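Long-range contact in carbonic anhydrase (Trichomonas vaginalis, PDB 6Y04), which probably catalyses the reversible, zinc-dependent hydration of carbon dioxide to hydrogencarbonate, as a member of the beta class of carbonic anhydrases: residues 34-39 and 92-97. Residues are numbered along the deposited sequence; the frame is centred on the assembly and turned at random.
With ZN (zinc ion), chain C.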
loop_
_atom_site.group_PDB
_atom_site.type_symbol
_atom_site.label_atom_id
_atom_site.label_comp_id
_atom_site.label_asym_id
_atom_site.label_seq_id
_atom_site.Cartn_x
_atom_site.Cartn_y
_atom_site.Cartn_z
ATOM N N ILE A 34 0.994 -6.007 7.798
ATOM C CA ILE A 34 -0.331 -5.402 7.836
ATOM C C ILE A 34 -0.747 -5.036 6.412
ATOM O O ILE A 34 0.003 -4.354 5.714
ATOM C CB ILE A 34 -0.363 -4.155 8.745
ATOM C CG1 ILE A 34 0.363 -4.358 10.081
ATOM C CG2 ILE A 34 -1.786 -3.645 8.930
ATOM C CD1 ILE A 34 -0.270 -5.368 11.025
ATOM N N VAL A 35 -1.950 -5.477 6.007
ATOM C CA VAL A 35 -2.581 -5.014 4.775
ATOM C C VAL A 35 -3.777 -4.136 5.134
ATOM O O VAL A 35 -4.707 -4.591 5.794
ATOM C CB VAL A 35 -2.984 -6.179 3.842
ATOM C CG1 VAL A 35 -3.648 -5.682 2.562
ATOM C CG2 VAL A 35 -1.799 -7.083 3.510
ATOM N N THR A 36 -3.751 -2.876 4.697
ATOM C CA THR A 36 -4.843 -1.978 5.041
ATOM C C THR A 36 -5.162 -1.067 3.857
ATOM O O THR A 36 -4.618 -1.248 2.768
ATOM C CB THR A 36 -4.612 -1.297 6.399
ATOM O OG1 THR A 36 -5.876 -0.818 6.859
ATOM C CG2 THR A 36 -3.600 -0.171 6.355
ATOM N N CYS A 37 -6.065 -0.107 4.092
ATOM C CA CYS A 37 -6.600 0.733 3.034
ATOM C C CYS A 37 -5.760 2.003 2.883
ATOM O O CYS A 37 -5.048 2.413 3.799
ATOM C CB CYS A 37 -8.048 1.112 3.309
ATOM S SG CYS A 37 -8.782 2.015 1.919
ATOM N N MET A 38 -5.871 2.634 1.712
ATOM C CA MET A 38 -5.116 3.843 1.430
ATOM C C MET A 38 -5.781 5.060 2.080
ATOM O O MET A 38 -5.258 6.164 1.976
ATOM C CB MET A 38 -5.018 4.071 -0.081
ATOM C CG MET A 38 -6.337 4.471 -0.698
ATOM S SD MET A 38 -6.239 4.752 -2.470
ATOM C CE MET A 38 -7.845 5.486 -2.779
ATOM N N ASP A 39 -6.922 4.843 2.750
ATOM C CA ASP A 39 -7.785 5.901 3.262
ATOM C C ASP A 39 -6.970 6.969 3.988
ATOM O O ASP A 39 -6.118 6.660 4.823
ATOM C CB ASP A 39 -8.924 5.330 4.118
ATOM C CG ASP A 39 -10.041 6.320 4.424
ATOM O OD1 ASP A 39 -9.796 7.259 5.200
ATOM O OD2 ASP A 39 -11.153 6.149 3.876
ATOM N N PHE A 92 -1.866 -9.738 8.955
ATOM C CA PHE A 92 -3.110 -9.126 9.388
ATOM C C PHE A 92 -3.709 -8.327 8.237
ATOM O O PHE A 92 -3.078 -7.399 7.725
ATOM C CB PHE A 92 -2.851 -8.187 10.566
ATOM C CG PHE A 92 -2.329 -8.873 11.800
ATOM C CD1 PHE A 92 -0.996 -9.256 11.887
ATOM C CD2 PHE A 92 -3.170 -9.146 12.869
ATOM C CE1 PHE A 92 -0.512 -9.901 13.019
ATOM C CE2 PHE A 92 -2.686 -9.788 14.000
ATOM C CZ PHE A 92 -1.361 -10.161 14.075
ATOM N N ILE A 93 -4.931 -8.700 7.835
ATOM C CA ILE A 93 -5.678 -7.917 6.862
ATOM C C ILE A 93 -6.723 -7.074 7.590
ATOM O O ILE A 93 -7.612 -7.603 8.258
ATOM C CB ILE A 93 -6.275 -8.832 5.773
ATOM C CG1 ILE A 93 -5.154 -9.528 4.996
ATOM C CG2 ILE A 93 -7.198 -8.051 4.846
ATOM C CD1 ILE A 93 -5.551 -10.868 4.450
ATOM N N MET A 94 -6.597 -5.749 7.448
ATOM C CA MET A 94 -7.370 -4.816 8.252
ATOM C C MET A 94 -8.160 -3.858 7.360
ATOM O O MET A 94 -7.604 -2.906 6.805
ATOM C CB MET A 94 -6.456 -4.028 9.193
ATOM C CG MET A 94 -7.205 -3.025 10.032
ATOM S SD MET A 94 -6.242 -2.419 11.412
ATOM C CE MET A 94 -5.013 -1.448 10.541
ATOM N N GLY A 95 -9.468 -4.132 7.251
ATOM C CA GLY A 95 -10.398 -3.267 6.550
ATOM C C GLY A 95 -10.964 -2.202 7.481
ATOM O O GLY A 95 -10.612 -2.149 8.657
ATOM N N HIS A 96 -11.842 -1.349 6.951
ATOM C CA HIS A 96 -12.396 -0.280 7.763
ATOM C C HIS A 96 -13.825 0.030 7.337
ATOM O O HIS A 96 -14.186 -0.147 6.176
ATOM C CB HIS A 96 -11.494 0.959 7.717
ATOM C CG HIS A 96 -11.495 1.660 6.397
ATOM N ND1 HIS A 96 -12.152 2.859 6.209
ATOM C CD2 HIS A 96 -10.942 1.340 5.204
ATOM C CE1 HIS A 96 -11.995 3.254 4.965
ATOM N NE2 HIS A 96 -11.263 2.339 4.322
ATOM N N GLU A 97 -14.609 0.505 8.313
ATOM C CA GLU A 97 -15.974 0.968 8.119
ATOM C C GLU A 97 -15.931 2.249 7.292
ATOM O O GLU A 97 -14.959 2.996 7.369
ATOM C CB GLU A 97 -16.640 1.207 9.478
ATOM C CG GLU A 97 -16.191 0.218 10.549
ATOM C CD GLU A 97 -16.988 0.163 11.842
ATOM O OE1 GLU A 97 -18.207 0.442 11.796
ATOM O OE2 GLU A 97 -16.388 -0.174 12.893
HETATM ZN ZN ZN C . -11.076 2.284 2.287
HETATM O O HOH W 1 -11.476 3.955 1.269
#
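I34 sets its CD1 obliquely against F92, 3.8 Å from F92 CB, while its CG2 branch meets the methyl of M94. On the other face of the sheet V35 CB packs loosely on I93 CG1. Between these layers the strands run parallel, joined by two nearly straight bonds, V35 N to F92 O and M94 N to V35 O, each 2.8 Å. T36 and M94 lie side by side; with OG1 anti to the backbone N (chi1 -161°), the threonine donates to M94 O at 2.7 Å, a side-chain bond prolonging the ladder where the backbones part. Beyond it, on the C-terminal side, C37 and H96, the latter closing strand 90-96, bind the zinc ion through C37 SG at 2.3 Å and H96 NE2 at 2.0 Å. C99 and a water, its O 2.0 Å from the zinc ion, complete the site. The D39 carboxylate stands 71° to the imidazole plane, OD2 3.2 Å from H96 CE1; OD2 stays clear of the metal, salt-bridged to R41, as in the open (type I) site of beta-carbonic anhydrases. Strand 57-61 flanks 32-36 and strand 163-168 flanks 90-96; helix 74-85 covers V35, helix 140-152 covers I93, and I7 of the second subunit packs on F92.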